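PDB 5T8U: lipoate-protein ligase 1 from Plasmodium falciparum, which belongs to the lipoate-protein ligase family, with a catalytic domain of the biotin/lipoyl ligase type, and is modelled here with lipoic acid in its pocket. Local coordinates for residues K41-N46 with N250-N255; F57-N62 with N105-F110. One frame throughout, in Å; residues are numbered along the deposited sequence.

Interaction 1: residues K41-N46 with N250-N255; sequences KYLNIN and NNITKN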
loop_
_atom_site.group_PDB
_atom_site.type_symbol
_atom_site.label_atom_id
_atom_site.label_comp_id
_atom_site.label_asym_id
_atom_site.label_seq_id
_atom_site.Cartn_x
_atom_site.Cartn_y
_atom_site.Cartn_z
ATOM N N LYS A 41 7.875 23.053 2.133
ATOM C CA LYS A 41 8.412 23.694 3.329
ATOM C C LYS A 41 9.210 22.709 4.175
ATOM O O LYS A 41 10.256 23.070 4.727
ATOM C CB LYS A 41 7.282 24.307 4.154
ATOM C CG LYS A 41 7.767 25.036 5.401
ATOM C CD LYS A 41 6.621 25.676 6.168
ATOM C CE LYS A 41 7.123 26.383 7.419
ATOM N NZ LYS A 41 6.018 27.004 8.202
ATOM N N TYR A 42 8.738 21.465 4.290
ATOM C CA TYR A 42 9.492 20.464 5.038
ATOM C C TYR A 42 10.782 20.109 4.314
ATOM O O TYR A 42 11.839 19.979 4.943
ATOM C CB TYR A 42 8.624 19.230 5.280
ATOM C CG TYR A 42 7.578 19.475 6.342
ATOM C CD1 TYR A 42 7.859 19.251 7.684
ATOM C CD2 TYR A 42 6.320 19.959 6.008
ATOM C CE1 TYR A 42 6.910 19.486 8.662
ATOM C CE2 TYR A 42 5.365 20.196 6.980
ATOM C CZ TYR A 42 5.665 19.959 8.304
ATOM O OH TYR A 42 4.720 20.194 9.275
ATOM N N LEU A 43 10.721 19.949 2.995
ATOM C CA LEU A 43 11.921 20.120 2.198
ATOM C C LEU A 43 12.346 21.583 2.262
ATOM O O LEU A 43 11.535 22.479 2.510
ATOM C CB LEU A 43 11.681 19.701 0.748
ATOM C CG LEU A 43 11.101 18.308 0.497
ATOM C CD1 LEU A 43 10.912 18.088 -0.999
ATOM C CD2 LEU A 43 11.987 17.222 1.090
ATOM N N ASN A 44 13.638 21.828 2.048
ATOM C CA ASN A 44 14.177 23.180 2.125
ATOM C C ASN A 44 14.120 23.908 0.786
ATOM O O ASN A 44 14.943 24.799 0.530
ATOM C CB ASN A 44 15.608 23.138 2.659
ATOM C CG ASN A 44 15.686 22.582 4.069
ATOM O OD1 ASN A 44 14.884 22.937 4.934
ATOM N ND2 ASN A 44 16.650 21.702 4.305
ATOM N N ILE A 45 13.164 23.555 -0.073
ATOM C CA ILE A 45 13.042 24.144 -1.401
ATOM C C ILE A 45 12.434 25.535 -1.282
ATOM O O ILE A 45 13.107 26.544 -1.524
ATOM C CB ILE A 45 12.201 23.246 -2.329
ATOM C CG1 ILE A 45 12.885 21.887 -2.516
ATOM C CG2 ILE A 45 11.992 23.917 -3.685
ATOM C CD1 ILE A 45 12.029 20.844 -3.207
ATOM N N ASN A 46 11.159 25.599 -0.907
ATOM C CA ASN A 46 10.434 26.856 -0.811
ATOM C C ASN A 46 9.784 26.969 0.561
ATOM O O ASN A 46 9.630 25.981 1.283
ATOM C CB ASN A 46 9.369 26.971 -1.912
ATOM C CG ASN A 46 8.815 28.375 -2.044
ATOM O OD1 ASN A 46 8.763 29.128 -1.074
ATOM N ND2 ASN A 46 8.402 28.734 -3.253
ATOM N N ASN A 250 15.887 16.433 9.018
ATOM C CA ASN A 250 15.417 16.512 10.397
ATOM C C ASN A 250 14.044 17.165 10.501
ATOM O O ASN A 250 13.288 16.866 11.431
ATOM C CB ASN A 250 16.437 17.268 11.248
ATOM C CG ASN A 250 17.682 16.447 11.524
ATOM O OD1 ASN A 250 17.596 15.284 11.923
ATOM N ND2 ASN A 250 18.848 17.043 11.300
ATOM N N ASN A 251 13.700 18.060 9.570
ATOM C CA ASN A 251 12.358 18.635 9.579
ATOM C C ASN A 251 11.292 17.559 9.421
ATOM O O ASN A 251 10.182 17.702 9.945
ATOM C CB ASN A 251 12.215 19.681 8.471
ATOM C CG ASN A 251 13.023 20.932 8.742
ATOM O OD1 ASN A 251 13.169 21.356 9.887
ATOM N ND2 ASN A 251 13.550 21.536 7.681
ATOM N N ILE A 252 11.611 16.479 8.712
ATOM C CA ILE A 252 10.664 15.389 8.495
ATOM C C ILE A 252 10.756 14.348 9.601
ATOM O O ILE A 252 9.737 13.921 10.151
ATOM C CB ILE A 252 10.905 14.754 7.107
ATOM C CG1 ILE A 252 10.682 15.790 5.998
ATOM C CG2 ILE A 252 9.991 13.541 6.902
ATOM C CD1 ILE A 252 10.995 15.287 4.595
ATOM N N THR A 253 11.972 13.923 9.948
ATOM C CA THR A 253 12.165 12.788 10.840
ATOM C C THR A 253 12.289 13.181 12.306
ATOM O O THR A 253 12.256 12.297 13.170
ATOM C CB THR A 253 13.408 11.991 10.419
ATOM O OG1 THR A 253 13.541 10.833 11.253
ATOM C CG2 THR A 253 14.671 12.836 10.529
ATOM N N LYS A 254 12.435 14.469 12.609
ATOM C CA LYS A 254 12.444 14.954 13.983
ATOM C C LYS A 254 11.110 15.571 14.382
ATOM O O LYS A 254 10.992 16.114 15.486
ATOM C CB LYS A 254 13.568 15.974 14.177
ATOM N N ASN A 255 10.107 15.498 13.511
ATOM C CA ASN A 255 8.806 16.070 13.806
ATOM C C ASN A 255 8.062 15.193 14.816
ATOM O O ASN A 255 8.198 13.967 14.800
ATOM C CB ASN A 255 7.988 16.195 12.524
ATOM C CG ASN A 255 6.664 16.898 12.740
ATOM O OD1 ASN A 255 5.735 16.333 13.317
ATOM N ND2 ASN A 255 6.566 18.133 12.264
#
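Tyr-42 and Asn-251 mark the closest backbone approach, 5.7 Å from CA to CA, where the end of helix 39-42 meets the short helix 250-253 and the chain leaves helical geometry at Leu-43. Tyr-42 makes the widest set of contacts, touching Asn-251, Ile-252 and Asn-255. With CG beside the backbone N and anti to the carbonyl carbon (chi1 -74°), its ring turns its rim to the second segment. The backbone O of Asn-251 lies in the ring plane, 3.6 Å from Tyr-42 CD1, so that an aromatic C-H edge faces a carbonyl oxygen. Farther along the same rim, Asn-255 ND2 comes within 3.9 Å of Tyr-42 CE1, its amide turned 58° from the ring. The other end of that amide is engaged elsewhere: Asn-255 is an N-cap, and its OD1 accepts a hydrogen bond from Glu-257 N at the start of helix 256-266. Phe-31 of helix 22-34 meets the tyrosine ring edge-to-face.

At the base of the ring the contact turns apolar. Ile-252 lays CG1 4.1 Å from Tyr-42 CB, and its CD1 extends to Leu-43 CD2, also at 4.1 Å, the two aliphatic chains slanting across each other. On the more exposed side, the amides of Asn-44 and Asn-251 stand almost perpendicular, 83° between planes, with Asn-44 OD1 3.4 Å from Asn-251 ND2. The carbonyl O of Tyr-42, which packs against Asn-251 CB, accepts a hydrogen bond from Asn-249 ND2.

This is helix-end packing remote from the ligand pocket: the C-terminal turn of one short helix sits against another, with Leu-43 packed on strand 13-17 and Ile-252 on helix 22-34 of the catalytic domain's α/β fold.

Interaction 2: residues F57-N62 with N105-F110; sequences FLWRNN and NVCFTF. With LPA (lipoic acid), chain C.
The indole of Trp-59 lies flat against Cys-107, its partner in an antiparallel hydrogen-bonded pair. Cys-107 CB sits over the centre of one ring face, 3.6 Å from the centroid of the six-membered ring of Trp-59, in a CH-pi contact; SG lies over that face too, at 4.3 Å from the same centroid, as a sulfur-aromatic contact. The indole's rotation is pinned at the edge, where Trp-59 NE1 donates to Thr-109 OG1 at 2.8 Å, the hydroxyl oxygen lying close to the ring plane. That hydroxyl is also hydrogen-bonded to Glu-29 OE2, so a second-shell carboxylate positions the group that holds the indole.

With CG between the backbone N and the carbonyl carbon (chi1 44°), the indole leans toward the ring of Phe-57, and Trp-59 CD1 sits 3.2 Å above the plane of that ring, toward its rim. At the far end of the indole, Trp-59 CH2 is 3.8 Å from S8 of lipoic acid, while Cys-107 SG approaches the ligand's C8 at 4.0 Å. Asn-61 ND2 is 3.3 Å from Cys-107 SG, and its OD1 accepts from Asn-25 ND2. On the other sheet face, Leu-58 CD2 crosses Val-106 CG1 at a slant, 4.0 Å away.

Four backbone hydrogen bonds, of which Thr-109 N to Phe-57 O is weak, join the two strands in the interior of the mixed sheet, between strand 13-17 on one side and strand 162-170 on the other. Helix 22-34 covers the tryptophan face, and helix 213-227 packs on the face of Leu-58 and Val-106.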
loop_
_atom_site.group_PDB
_atom_site.type_symbol
_atom_site.label_atom_id
_atom_site.label_comp_id
_atom_site.label_asym_id
_atom_site.label_seq_id
_atom_site.Cartn_x
_atom_site.Cartn_y
_atom_site.Cartn_z
ATOM N N PHE A 57 8.680 8.332 -4.718
ATOM C CA PHE A 57 9.509 8.099 -3.542
ATOM C C PHE A 57 10.005 6.661 -3.563
ATOM O O PHE A 57 9.200 5.724 -3.596
ATOM C CB PHE A 57 8.726 8.388 -2.259
ATOM C CG PHE A 57 9.409 7.911 -1.008
ATOM C CD1 PHE A 57 10.737 8.217 -0.770
ATOM C CD2 PHE A 57 8.717 7.169 -0.062
ATOM C CE1 PHE A 57 11.369 7.786 0.379
ATOM C CE2 PHE A 57 9.344 6.736 1.093
ATOM C CZ PHE A 57 10.673 7.046 1.313
ATOM N N LEU A 58 11.324 6.489 -3.536
ATOM C CA LEU A 58 11.949 5.176 -3.637
ATOM C C LEU A 58 12.585 4.799 -2.306
ATOM O O LEU A 58 13.187 5.642 -1.635
ATOM C CB LEU A 58 13.000 5.165 -4.748
ATOM C CG LEU A 58 12.401 5.267 -6.151
ATOM C CD1 LEU A 58 13.367 5.931 -7.120
ATOM C CD2 LEU A 58 12.008 3.885 -6.647
ATOM N N TRP A 59 12.449 3.529 -1.925
ATOM C CA TRP A 59 12.936 3.092 -0.624
ATOM C C TRP A 59 13.064 1.577 -0.616
ATOM O O TRP A 59 12.399 0.876 -1.381
ATOM C CB TRP A 59 12.014 3.567 0.507
ATOM C CG TRP A 59 10.538 3.398 0.229
ATOM C CD1 TRP A 59 9.804 4.035 -0.732
ATOM C CD2 TRP A 59 9.619 2.554 0.936
ATOM N NE1 TRP A 59 8.493 3.633 -0.673
ATOM C CE2 TRP A 59 8.353 2.726 0.343
ATOM C CE3 TRP A 59 9.744 1.667 2.010
ATOM C CZ2 TRP A 59 7.222 2.045 0.786
ATOM C CZ3 TRP A 59 8.617 0.994 2.450
ATOM C CH2 TRP A 59 7.375 1.185 1.838
ATOM N N ARG A 60 13.934 1.081 0.259
ATOM C CA ARG A 60 14.158 -0.348 0.422
ATOM C C ARG A 60 14.117 -0.695 1.902
ATOM O O ARG A 60 14.385 0.149 2.760
ATOM C CB ARG A 60 15.501 -0.778 -0.185
ATOM C CG ARG A 60 15.595 -0.577 -1.690
ATOM C CD ARG A 60 17.042 -0.474 -2.144
ATOM N NE ARG A 60 17.800 -1.693 -1.878
ATOM C CZ ARG A 60 19.116 -1.805 -2.030
ATOM N NH1 ARG A 60 19.833 -0.768 -2.444
ATOM N NH2 ARG A 60 19.719 -2.955 -1.765
ATOM N N ASN A 61 13.776 -1.948 2.193
ATOM C CA ASN A 61 13.648 -2.417 3.564
ATOM C C ASN A 61 14.353 -3.756 3.718
ATOM O O ASN A 61 14.407 -4.560 2.783
ATOM C CB ASN A 61 12.179 -2.564 3.978
ATOM C CG ASN A 61 11.327 -1.403 3.515
ATOM O OD1 ASN A 61 11.282 -0.353 4.154
ATOM N ND2 ASN A 61 10.639 -1.589 2.396
ATOM N N ASN A 62 14.888 -3.986 4.911
ATOM C CA ASN A 62 15.540 -5.249 5.226
ATOM C C ASN A 62 14.469 -6.320 5.444
ATOM O O ASN A 62 13.280 -6.116 5.181
ATOM C CB ASN A 62 16.455 -5.078 6.436
ATOM C CG ASN A 62 17.902 -5.417 6.125
ATOM O OD1 ASN A 62 18.184 -6.353 5.377
ATOM N ND2 ASN A 62 18.825 -4.652 6.696
ATOM N N ASN A 105 14.658 -6.255 -3.130
ATOM C CA ASN A 105 13.483 -5.689 -3.776
ATOM C C ASN A 105 13.418 -4.196 -3.494
ATOM O O ASN A 105 13.888 -3.719 -2.457
ATOM C CB ASN A 105 12.185 -6.371 -3.308
ATOM C CG ASN A 105 11.793 -5.983 -1.894
ATOM O OD1 ASN A 105 12.163 -6.652 -0.929
ATOM N ND2 ASN A 105 11.026 -4.905 -1.767
ATOM N N VAL A 106 12.827 -3.468 -4.434
ATOM C CA VAL A 106 12.651 -2.030 -4.326
ATOM C C VAL A 106 11.197 -1.744 -3.976
ATOM O O VAL A 106 10.296 -2.552 -4.222
ATOM C CB VAL A 106 13.061 -1.313 -5.635
ATOM C CG1 VAL A 106 13.035 0.204 -5.468
ATOM C CG2 VAL A 106 14.442 -1.775 -6.085
ATOM N N CYS A 107 10.964 -0.578 -3.380
ATOM C CA CYS A 107 9.626 -0.109 -3.045
ATOM C C CYS A 107 9.438 1.287 -3.619
ATOM O O CYS A 107 10.256 2.181 -3.369
ATOM C CB CYS A 107 9.394 -0.085 -1.528
ATOM S SG CYS A 107 9.447 -1.704 -0.723
ATOM N N PHE A 108 8.359 1.466 -4.377
ATOM C CA PHE A 108 8.033 2.736 -5.006
ATOM C C PHE A 108 6.734 3.278 -4.425
ATOM O O PHE A 108 5.833 2.517 -4.057
ATOM C CB PHE A 108 7.898 2.585 -6.529
ATOM C CG PHE A 108 6.762 1.695 -6.954
ATOM C CD1 PHE A 108 5.502 2.221 -7.186
ATOM C CD2 PHE A 108 6.955 0.335 -7.128
ATOM C CE1 PHE A 108 4.453 1.408 -7.580
ATOM C CE2 PHE A 108 5.911 -0.484 -7.522
ATOM C CZ PHE A 108 4.659 0.054 -7.749
ATOM N N THR A 109 6.644 4.605 -4.351
ATOM C CA THR A 109 5.463 5.280 -3.820
ATOM C C THR A 109 5.161 6.478 -4.709
ATOM O O THR A 109 5.909 7.461 -4.707
ATOM C CB THR A 109 5.678 5.721 -2.372
ATOM O OG1 THR A 109 5.984 4.578 -1.562
ATOM C CG2 THR A 109 4.433 6.415 -1.821
ATOM N N PHE A 110 4.072 6.392 -5.468
ATOM C CA PHE A 110 3.590 7.510 -6.265
ATOM C C PHE A 110 2.539 8.278 -5.473
ATOM O O PHE A 110 1.589 7.683 -4.954
ATOM C CB PHE A 110 2.990 7.023 -7.584
ATOM C CG PHE A 110 3.987 6.412 -8.523
ATOM C CD1 PHE A 110 4.752 7.211 -9.358
ATOM C CD2 PHE A 110 4.149 5.039 -8.585
ATOM C CE1 PHE A 110 5.667 6.651 -10.228
ATOM C CE2 PHE A 110 5.063 4.474 -9.456
ATOM C CZ PHE A 110 5.823 5.282 -10.277
HETATM C C1 LPA C . -0.415 -7.251 -2.958
HETATM O O1 LPA C . 0.191 -8.100 -3.663
HETATM C C2 LPA C . 0.115 -5.823 -2.862
HETATM O O2 LPA C . -1.459 -7.580 -2.334
HETATM C C3 LPA C . 1.432 -5.829 -2.091
HETATM C C4 LPA C . 1.797 -4.408 -1.668
HETATM C C5 LPA C . 2.935 -4.475 -0.651
HETATM C C6 LPA C . 3.226 -3.201 -0.140
HETATM S S6 LPA C . 3.945 -3.340 1.216
HETATM C C7 LPA C . 4.473 -2.243 -1.338
HETATM C C8 LPA C . 5.506 -1.423 -0.443
HETATM S S8 LPA C . 5.132 -1.828 1.304
#

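Interaction 1 lies at the periphery, its centre about 24 Å from that of the chain, whereas interaction 2 is buried, its centre about 11 Å from that point. The two centres are about 20 Å apart and the nearest atoms about 9 Å. Both segments of interaction 2 fall in the sequence between 41-46 and 250-255, and helix 39-42 leads on to strand 55-59. Helix 22-34 connects the contacts: Phe-31 meets Tyr-42, Ile-252 and Asn-255, and Leu-28 meets Ile-252, while Asn-25 and Glu-29 reach Trp-59. Of the two, interaction 2 alone supplies pocket residues, Trp-59 and Cys-107, beside the lipoic acid, which Lys-150 and Gly-97 hydrogen-bond.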